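Local coordinates for tannase (Lactobacillus plantarum, PDB 3WA7), which hydrolyses the galloyl ester bonds of tannins, probably through the serine nucleophile characteristic of the alpha/beta-hydrolase fold, at residues A[141-146]-A[152-157]; A[255-260]-A[344-349]; A[293-298]-A[426-431]. All coordinates share one frame; numbering follows the deposited sequence.

Interaction 1: A[141-146]-A[152-157]; sequences RYVKYN and GDTNRI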
loop_
_atom_site.group_PDB
_atom_site.type_symbol
_atom_site.label_atom_id
_atom_site.label_comp_id
_atom_site.label_asym_id
_atom_site.label_seq_id
_atom_site.Cartn_x
_atom_site.Cartn_y
_atom_site.Cartn_z
ATOM N N ARG A 141 -6.164 -8.566 15.295
ATOM C CA ARG A 141 -6.582 -9.562 16.281
ATOM C C ARG A 141 -7.121 -8.885 17.537
ATOM O O ARG A 141 -8.087 -9.359 18.132
ATOM C CB ARG A 141 -5.423 -10.497 16.641
ATOM C CG ARG A 141 -4.971 -11.330 15.463
ATOM C CD ARG A 141 -4.042 -12.461 15.858
ATOM N NE ARG A 141 -3.812 -13.315 14.699
ATOM C CZ ARG A 141 -3.286 -14.533 14.746
ATOM N NH1 ARG A 141 -2.922 -15.064 15.906
ATOM N NH2 ARG A 141 -3.136 -15.224 13.624
ATOM N N TYR A 142 -6.501 -7.778 17.936
ATOM C CA TYR A 142 -6.955 -7.047 19.116
ATOM C C TYR A 142 -8.396 -6.591 18.899
ATOM O O TYR A 142 -9.249 -6.746 19.771
ATOM C CB TYR A 142 -6.080 -5.816 19.371
ATOM C CG TYR A 142 -6.539 -5.002 20.562
ATOM C CD1 TYR A 142 -6.126 -5.328 21.855
ATOM C CD2 TYR A 142 -7.445 -3.952 20.402
ATOM C CE1 TYR A 142 -6.608 -4.628 22.962
ATOM C CE2 TYR A 142 -7.935 -3.249 21.501
ATOM C CZ TYR A 142 -7.514 -3.594 22.775
ATOM O OH TYR A 142 -8.017 -2.917 23.859
ATOM N N VAL A 143 -8.656 -6.022 17.728
ATOM C CA VAL A 143 -9.992 -5.538 17.396
ATOM C C VAL A 143 -11.024 -6.660 17.393
ATOM O O VAL A 143 -12.067 -6.554 18.044
ATOM C CB VAL A 143 -10.001 -4.844 16.014
ATOM C CG1 VAL A 143 -11.436 -4.562 15.568
ATOM C CG2 VAL A 143 -9.216 -3.546 16.086
ATOM N N LYS A 144 -10.728 -7.736 16.672
ATOM C CA LYS A 144 -11.656 -8.859 16.569
ATOM C C LYS A 144 -11.867 -9.575 17.900
ATOM O O LYS A 144 -12.969 -10.046 18.185
ATOM C CB LYS A 144 -11.179 -9.833 15.484
ATOM C CG LYS A 144 -11.070 -9.159 14.111
ATOM C CD LYS A 144 -10.791 -10.139 12.974
ATOM C CE LYS A 144 -12.027 -10.936 12.583
ATOM N NZ LYS A 144 -11.724 -11.876 11.453
ATOM N N TYR A 145 -10.820 -9.639 18.716
ATOM C CA TYR A 145 -10.905 -10.280 20.028
ATOM C C TYR A 145 -11.880 -9.496 20.894
ATOM O O TYR A 145 -12.539 -10.048 21.780
ATOM C CB TYR A 145 -9.525 -10.290 20.698
ATOM C CG TYR A 145 -9.493 -10.881 22.093
ATOM C CD1 TYR A 145 -9.897 -12.195 22.325
ATOM C CD2 TYR A 145 -9.024 -10.136 23.177
ATOM C CE1 TYR A 145 -9.832 -12.758 23.602
ATOM C CE2 TYR A 145 -8.956 -10.688 24.459
ATOM C CZ TYR A 145 -9.361 -11.999 24.662
ATOM O OH TYR A 145 -9.283 -12.557 25.921
ATOM N N ASN A 146 -11.970 -8.199 20.620
ATOM C CA ASN A 146 -12.836 -7.317 21.386
ATOM C C ASN A 146 -14.178 -6.991 20.751
ATOM O O ASN A 146 -14.757 -5.939 21.009
ATOM C CB ASN A 146 -12.074 -6.038 21.729
ATOM C CG ASN A 146 -11.112 -6.240 22.885
ATOM O OD1 ASN A 146 -11.536 -6.461 24.020
ATOM N ND2 ASN A 146 -9.817 -6.180 22.601
ATOM N N GLY A 152 -18.608 -0.892 16.646
ATOM C CA GLY A 152 -18.340 -1.276 15.268
ATOM C C GLY A 152 -18.504 -2.762 14.997
ATOM O O GLY A 152 -18.600 -3.570 15.922
ATOM N N ASP A 153 -18.539 -3.123 13.719
ATOM C CA ASP A 153 -18.695 -4.520 13.316
ATOM C C ASP A 153 -17.316 -5.081 12.980
ATOM O O ASP A 153 -16.719 -4.697 11.976
ATOM C CB ASP A 153 -19.599 -4.607 12.084
ATOM C CG ASP A 153 -20.014 -6.030 11.756
ATOM O OD1 ASP A 153 -19.362 -6.981 12.239
ATOM O OD2 ASP A 153 -20.994 -6.195 11.001
ATOM N N THR A 154 -16.815 -5.989 13.813
ATOM C CA THR A 154 -15.494 -6.572 13.586
ATOM C C THR A 154 -15.445 -7.478 12.358
ATOM O O THR A 154 -14.379 -7.965 11.976
ATOM C CB THR A 154 -15.008 -7.350 14.824
ATOM O OG1 THR A 154 -15.931 -8.402 15.130
ATOM C CG2 THR A 154 -14.890 -6.412 16.018
ATOM N N ASN A 155 -16.599 -7.697 11.738
ATOM C CA ASN A 155 -16.682 -8.516 10.534
ATOM C C ASN A 155 -16.625 -7.602 9.313
ATOM O O ASN A 155 -16.729 -8.054 8.172
ATOM C CB ASN A 155 -17.985 -9.313 10.523
ATOM C CG ASN A 155 -18.063 -10.300 11.666
ATOM O OD1 ASN A 155 -17.182 -11.148 11.825
ATOM N ND2 ASN A 155 -19.112 -10.193 12.474
ATOM N N ARG A 156 -16.452 -6.311 9.572
ATOM C CA ARG A 156 -16.373 -5.309 8.516
ATOM C C ARG A 156 -15.127 -4.438 8.661
ATOM O O ARG A 156 -15.191 -3.209 8.569
ATOM C CB ARG A 156 -17.630 -4.437 8.537
ATOM C CG ARG A 156 -18.907 -5.208 8.255
ATOM C CD ARG A 156 -18.949 -5.730 6.820
ATOM N NE ARG A 156 -20.209 -6.418 6.546
ATOM C CZ ARG A 156 -20.426 -7.713 6.758
ATOM N NH1 ARG A 156 -19.463 -8.490 7.239
ATOM N NH2 ARG A 156 -21.623 -8.230 6.510
ATOM N N ILE A 157 -13.989 -5.086 8.897
ATOM C CA ILE A 157 -12.722 -4.380 9.029
ATOM C C ILE A 157 -12.210 -4.102 7.625
ATOM O O ILE A 157 -12.139 -5.002 6.793
ATOM C CB ILE A 157 -11.673 -5.224 9.792
ATOM C CG1 ILE A 157 -12.078 -5.347 11.265
ATOM C CG2 ILE A 157 -10.293 -4.582 9.666
ATOM C CD1 ILE A 157 -11.146 -6.230 12.095
HETATM O O HOH W 1 -14.869 -11.791 10.273
#
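V143 and I157 meet tip to tip, CG1 of V143 lying 3.9 Å from CD1 of I157, where the last turn of helix 131-145 faces the return to strand 157-160 in this alpha/beta-hydrolase fold. The contact illustrates how a helix end packs against the chain that leads into the next strand. V143 and T154 lie alongside, pointing in opposite directions; CG1 of V143 stands anti to the backbone N (chi1 170°), and that branch touches both CD1 of I157 and CG2 of T154. The same T154 methyl lies 3.5 Å from the carbonyl O of V143. K144 lies obliquely across I157: I157 CD1 approaches K144 CG at 3.6 Å and so touches both the valine and the lysine stem. M71 and I69 of strand 69-72 extend this apolar patch, the former touching V143 and I157, the latter V143 and T154.

Farther out, the lysine chain bends about its CG-CD bond (chi3 76°), bringing CE beside the carbonyl O of T154, while NZ is held by T194 and by a salt bridge to D196. On the loop side, D153 OD1 accepts from the backbone N of N155 in an Asx turn, at the start of a type I turn from D153 to R156. One water completes the arrangement: it donates to OD1 of N155 at 2.9 Å and accepts a weak bond from K144 NZ.

Interaction 2: A[255-260]-A[344-349]; sequences QALSLA and AVPAFD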
loop_
_atom_site.group_PDB
_atom_site.type_symbol
_atom_site.label_atom_id
_atom_site.label_comp_id
_atom_site.label_asym_id
_atom_site.label_seq_id
_atom_site.Cartn_x
_atom_site.Cartn_y
_atom_site.Cartn_z
ATOM N N GLN A 255 22.591 0.692 -17.988
ATOM C CA GLN A 255 21.770 0.536 -19.182
ATOM C C GLN A 255 21.733 -0.930 -19.598
ATOM O O GLN A 255 20.720 -1.420 -20.094
ATOM C CB GLN A 255 22.325 1.392 -20.325
ATOM C CG GLN A 255 22.153 2.887 -20.105
ATOM C CD GLN A 255 22.822 3.719 -21.182
ATOM O OE1 GLN A 255 22.602 3.504 -22.372
ATOM N NE2 GLN A 255 23.642 4.678 -20.768
ATOM N N ALA A 256 22.848 -1.626 -19.399
ATOM C CA ALA A 256 22.926 -3.043 -19.741
ATOM C C ALA A 256 22.087 -3.832 -18.742
ATOM O O ALA A 256 21.381 -4.771 -19.109
ATOM C CB ALA A 256 24.377 -3.514 -19.701
ATOM N N LEU A 257 22.166 -3.439 -17.475
ATOM C CA LEU A 257 21.410 -4.109 -16.426
ATOM C C LEU A 257 19.923 -3.893 -16.706
ATOM O O LEU A 257 19.106 -4.800 -16.545
ATOM C CB LEU A 257 21.782 -3.528 -15.059
ATOM C CG LEU A 257 21.416 -4.359 -13.827
ATOM C CD1 LEU A 257 22.099 -5.723 -13.903
ATOM C CD2 LEU A 257 21.854 -3.618 -12.570
ATOM N N SER A 258 19.589 -2.682 -17.140
ATOM C CA SER A 258 18.214 -2.325 -17.459
ATOM C C SER A 258 17.642 -3.207 -18.562
ATOM O O SER A 258 16.516 -3.686 -18.464
ATOM C CB SER A 258 18.140 -0.861 -17.892
ATOM O OG SER A 258 16.853 -0.543 -18.391
ATOM N N LEU A 259 18.414 -3.418 -19.622
ATOM C CA LEU A 259 17.931 -4.244 -20.722
ATOM C C LEU A 259 17.720 -5.685 -20.263
ATOM O O LEU A 259 16.732 -6.319 -20.629
ATOM C CB LEU A 259 18.916 -4.200 -21.894
ATOM C CG LEU A 259 18.507 -4.947 -23.169
ATOM C CD1 LEU A 259 17.171 -4.423 -23.675
ATOM C CD2 LEU A 259 19.587 -4.763 -24.234
ATOM N N ALA A 260 18.644 -6.193 -19.452
ATOM C CA ALA A 260 18.552 -7.557 -18.944
ATOM C C ALA A 260 17.322 -7.736 -18.056
ATOM O O ALA A 260 16.646 -8.766 -18.116
ATOM C CB ALA A 260 19.814 -7.907 -18.161
ATOM N N ALA A 344 16.740 4.880 -10.394
ATOM C CA ALA A 344 17.838 4.334 -11.185
ATOM C C ALA A 344 17.709 2.815 -11.291
ATOM O O ALA A 344 16.631 2.266 -11.062
ATOM C CB ALA A 344 19.175 4.711 -10.552
ATOM N N VAL A 345 18.808 2.139 -11.618
ATOM C CA VAL A 345 18.790 0.687 -11.787
ATOM C C VAL A 345 19.803 -0.055 -10.908
ATOM O O VAL A 345 20.990 0.267 -10.915
ATOM C CB VAL A 345 19.082 0.317 -13.264
ATOM C CG1 VAL A 345 18.901 -1.179 -13.479
ATOM C CG2 VAL A 345 18.175 1.108 -14.186
ATOM N N PRO A 346 19.341 -1.041 -10.117
ATOM C CA PRO A 346 17.951 -1.491 -9.994
ATOM C C PRO A 346 17.195 -0.459 -9.161
ATOM O O PRO A 346 17.783 0.188 -8.294
ATOM C CB PRO A 346 18.079 -2.831 -9.266
ATOM C CG PRO A 346 19.465 -3.299 -9.626
ATOM C CD PRO A 346 20.256 -2.028 -9.514
ATOM N N ALA A 347 15.900 -0.305 -9.417
ATOM C CA ALA A 347 15.099 0.675 -8.688
ATOM C C ALA A 347 14.780 0.286 -7.246
ATOM O O ALA A 347 14.567 1.160 -6.401
ATOM C CB ALA A 347 13.793 0.949 -9.447
ATOM N N PHE A 348 14.750 -1.013 -6.963
ATOM C CA PHE A 348 14.424 -1.485 -5.622
ATOM C C PHE A 348 15.561 -2.236 -4.937
ATOM O O PHE A 348 15.937 -1.904 -3.814
ATOM C CB PHE A 348 13.163 -2.356 -5.669
ATOM C CG PHE A 348 11.946 -1.618 -6.165
ATOM C CD1 PHE A 348 11.774 -1.367 -7.523
ATOM C CD2 PHE A 348 11.011 -1.110 -5.267
ATOM C CE1 PHE A 348 10.689 -0.614 -7.983
ATOM C CE2 PHE A 348 9.924 -0.355 -5.714
ATOM C CZ PHE A 348 9.764 -0.107 -7.075
ATOM N N ASP A 349 16.109 -3.248 -5.598
ATOM C CA ASP A 349 17.206 -3.985 -4.991
ATOM C C ASP A 349 18.529 -3.379 -5.451
ATOM O O ASP A 349 19.161 -3.872 -6.388
ATOM C CB ASP A 349 17.142 -5.468 -5.365
ATOM C CG ASP A 349 18.022 -6.326 -4.473
ATOM O OD1 ASP A 349 18.879 -5.758 -3.766
ATOM O OD2 ASP A 349 17.861 -7.563 -4.477
#
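L257 lies against V345 and P346, a compact example of how one leucine of a helix can pack on a loop, the contact between the two segments being wholly apolar. Its CB already touches the loop, 4.0 Å from CG1 of V345. The next atom, CG, is 4.1 Å from the same V345 CG1. The leucine and the valine run past each other in opposite directions, alongside rather than end on. With CG anti to the backbone N (chi1 -163°), the branch is carried over the loop, and CD2 becomes the principal touching atom. It stands 3.9 Å from V345 CG1 and reaches CG and CD of P346, each at 3.8 Å, so that one methyl rests against both the valine and the proline ring. The peptide bond before P346 is cis, which turns the chain sharply just where the leucine tip rests.

V345 divides its two branches between neighbouring residues of the helix. CG1 faces L257 and also approaches the backbone N of S258 at 4.0 Å, whereas CG2 lies 4.2 Å from CB of S258. The serine hydroxyl has other partners: OG is hydrogen-bonded to E217 and N221.

Around this contact, L374 of helix 373-377 also touches L257, and L261, farther along helix 252-271, touches V345. Helix 209-220 borders the loop through E217 against V345 and D213 against P346, and D213 accepts from the backbone N of F348 and D349, so the loop packs against both helices, 252-271 and 209-220.

Interaction 3: A[293-298]-A[426-431]; sequences RDVVRQ and IPIILA. With SO4 (sulfate ion), chain B.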
loop_
_atom_site.group_PDB
_atom_site.type_symbol
_atom_site.label_atom_id
_atom_site.label_comp_id
_atom_site.label_asym_id
_atom_site.label_seq_id
_atom_site.Cartn_x
_atom_site.Cartn_y
_atom_site.Cartn_z
ATOM N N ARG A 293 1.255 -5.467 -22.767
ATOM C CA ARG A 293 1.620 -4.070 -22.975
ATOM C C ARG A 293 0.378 -3.298 -23.424
ATOM O O ARG A 293 0.165 -2.150 -23.020
ATOM C CB ARG A 293 2.712 -3.945 -24.037
ATOM C CG ARG A 293 3.189 -2.513 -24.239
ATOM C CD ARG A 293 4.214 -2.408 -25.356
ATOM N NE ARG A 293 4.747 -1.053 -25.500
ATOM C CZ ARG A 293 5.761 -0.561 -24.796
ATOM N NH1 ARG A 293 6.371 -1.314 -23.889
ATOM N NH2 ARG A 293 6.170 0.686 -25.000
ATOM N N ASP A 294 -0.438 -3.936 -24.261
ATOM C CA ASP A 294 -1.671 -3.323 -24.755
ATOM C C ASP A 294 -2.554 -2.894 -23.584
ATOM O O ASP A 294 -3.190 -1.839 -23.628
ATOM C CB ASP A 294 -2.463 -4.313 -25.622
ATOM C CG ASP A 294 -1.896 -4.472 -27.025
ATOM O OD1 ASP A 294 -0.839 -3.884 -27.340
ATOM O OD2 ASP A 294 -2.527 -5.200 -27.821
ATOM N N VAL A 295 -2.600 -3.724 -22.544
ATOM C CA VAL A 295 -3.417 -3.436 -21.371
ATOM C C VAL A 295 -2.940 -2.175 -20.667
ATOM O O VAL A 295 -3.746 -1.324 -20.292
ATOM C CB VAL A 295 -3.406 -4.624 -20.376
ATOM C CG1 VAL A 295 -4.179 -4.267 -19.112
ATOM C CG2 VAL A 295 -4.032 -5.844 -21.033
ATOM N N VAL A 296 -1.628 -2.052 -20.485
ATOM C CA VAL A 296 -1.079 -0.871 -19.834
ATOM C C VAL A 296 -1.414 0.363 -20.673
ATOM O O VAL A 296 -1.860 1.379 -20.146
ATOM C CB VAL A 296 0.451 -0.978 -19.675
ATOM C CG1 VAL A 296 0.995 0.275 -19.003
ATOM C CG2 VAL A 296 0.796 -2.210 -18.856
ATOM N N ARG A 297 -1.210 0.263 -21.984
ATOM C CA ARG A 297 -1.497 1.382 -22.884
ATOM C C ARG A 297 -2.970 1.775 -22.797
ATOM O O ARG A 297 -3.313 2.953 -22.687
ATOM C CB ARG A 297 -1.163 1.002 -24.334
ATOM C CG ARG A 297 -1.380 2.139 -25.328
ATOM C CD ARG A 297 -1.225 1.692 -26.788
ATOM N NE ARG A 297 0.042 1.003 -27.037
ATOM C CZ ARG A 297 0.150 -0.307 -27.239
ATOM N NH1 ARG A 297 -0.933 -1.077 -27.225
ATOM N NH2 ARG A 297 1.340 -0.850 -27.456
ATOM N N GLN A 298 -3.839 0.775 -22.843
ATOM C CA GLN A 298 -5.276 1.004 -22.788
ATOM C C GLN A 298 -5.751 1.598 -21.466
ATOM O O GLN A 298 -6.695 2.393 -21.433
ATOM C CB GLN A 298 -6.000 -0.309 -23.102
ATOM C CG GLN A 298 -5.844 -0.682 -24.568
ATOM C CD GLN A 298 -5.913 -2.171 -24.845
ATOM O OE1 GLN A 298 -5.702 -2.599 -25.980
ATOM N NE2 GLN A 298 -6.207 -2.961 -23.823
ATOM N N ILE A 426 2.913 -3.288 -11.917
ATOM C CA ILE A 426 2.759 -3.843 -10.578
ATOM C C ILE A 426 1.306 -3.835 -10.078
ATOM O O ILE A 426 0.769 -4.883 -9.722
ATOM C CB ILE A 426 3.700 -3.113 -9.582
ATOM C CG1 ILE A 426 5.158 -3.462 -9.911
ATOM C CG2 ILE A 426 3.367 -3.495 -8.147
ATOM C CD1 ILE A 426 5.493 -4.952 -9.795
ATOM N N PRO A 427 0.650 -2.661 -10.030
ATOM C CA PRO A 427 -0.739 -2.694 -9.556
ATOM C C PRO A 427 -1.669 -3.409 -10.548
ATOM O O PRO A 427 -2.672 -4.004 -10.156
ATOM C CB PRO A 427 -1.087 -1.214 -9.378
ATOM C CG PRO A 427 -0.201 -0.530 -10.382
ATOM C CD PRO A 427 1.106 -1.275 -10.232
ATOM N N ILE A 428 -1.330 -3.358 -11.832
ATOM C CA ILE A 428 -2.156 -4.022 -12.835
ATOM C C ILE A 428 -2.125 -5.540 -12.638
ATOM O O ILE A 428 -3.153 -6.207 -12.761
ATOM C CB ILE A 428 -1.687 -3.658 -14.267
ATOM C CG1 ILE A 428 -1.991 -2.178 -14.537
ATOM C CG2 ILE A 428 -2.393 -4.542 -15.291
ATOM C CD1 ILE A 428 -1.381 -1.638 -15.821
ATOM N N ILE A 429 -0.952 -6.082 -12.324
ATOM C CA ILE A 429 -0.821 -7.518 -12.093
ATOM C C ILE A 429 -1.693 -7.930 -10.909
ATOM O O ILE A 429 -2.387 -8.945 -10.963
ATOM C CB ILE A 429 0.645 -7.913 -11.806
ATOM C CG1 ILE A 429 1.463 -7.849 -13.101
ATOM C CG2 ILE A 429 0.702 -9.318 -11.208
ATOM C CD1 ILE A 429 2.961 -8.013 -12.892
ATOM N N LEU A 430 -1.661 -7.136 -9.844
ATOM C CA LEU A 430 -2.464 -7.426 -8.661
ATOM C C LEU A 430 -3.953 -7.403 -9.007
ATOM O O LEU A 430 -4.703 -8.315 -8.651
ATOM C CB LEU A 430 -2.168 -6.403 -7.559
ATOM C CG LEU A 430 -3.045 -6.454 -6.302
ATOM C CD1 LEU A 430 -2.968 -7.830 -5.654
ATOM C CD2 LEU A 430 -2.589 -5.378 -5.333
ATOM N N ALA A 431 -4.378 -6.359 -9.708
ATOM C CA ALA A 431 -5.778 -6.226 -10.088
ATOM C C ALA A 431 -6.273 -7.392 -10.944
ATOM O O ALA A 431 -7.360 -7.926 -10.714
ATOM C CB ALA A 431 -5.993 -4.908 -10.825
HETATM S S SO4 B . 3.903 1.784 -27.880
HETATM O O1 SO4 B . 2.614 2.450 -27.617
HETATM O O2 SO4 B . 4.958 2.350 -27.024
HETATM O O3 SO4 B . 3.775 0.340 -27.612
HETATM O O4 SO4 B . 4.272 1.983 -29.296
#
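I428 turns its CG1 anti to its carbonyl carbon (chi1 -69°) and then runs on extended (chi2 171°), which delivers CD1 to V296 on helix 291-309. The setting is a helix-helix contact in an alpha/beta-hydrolase: helix 425-436 follows sheet strand 410-414, and I428 also touches F443 of the edge strand 440-444. The isoleucine and V296 cross at about a right angle, with CD1 3.8 Å from CG2 of the valine. The other isoleucine branch, CG2, meets CG1 of V295 at 4.2 Å. A single forked side chain thus serves two successive residues of the opposing helix; the nearest CA atoms, those of V296 and I428, are 7.8 Å apart.

Away from this apolar contact, helix 291-309 presents two arginines, one turn apart, to a sulfate probably taken from the crystallisation liquor. R293 is extended from CG to NE, whereas R297 is bent at chi3; the two shapes bring both guanidinium edges to the same anion. Backbone N atoms of L332 and S333 bind it as well. The R297 group is further steadied by a salt bridge from NH1 to OD1 of D294 at 2.8 Å, met from above the carboxylate plane. R293 NE and NH2 give nearly straight bonds to sulfate O3 and O2, and R297 NE binds O1. O3 is shared, since R297 NH2 also donates to it at 2.7 Å.

Following the chain from the N terminus, interaction 1 comes first and closes a short loop, joining the end of helix 131-145 to the approach to strand 157-160 across five intervening residues. Interactions 2 and 3 have much longer spans, and they cross: 255-260 opens, 293-298 opens before 344-349 returns to helix 252-271, and 426-431 closes last. Their centres are about 20 Å apart, whereas those of interactions 1 and 2 lie about 43 Å apart on opposite sides of the chain's centre. Interaction 1 joins the end of a helix to the chain entering a central-sheet strand. The crossing pair ties the helices and loops inserted after strand 199-203 together and to helix 425-436, near the sheet's far edge.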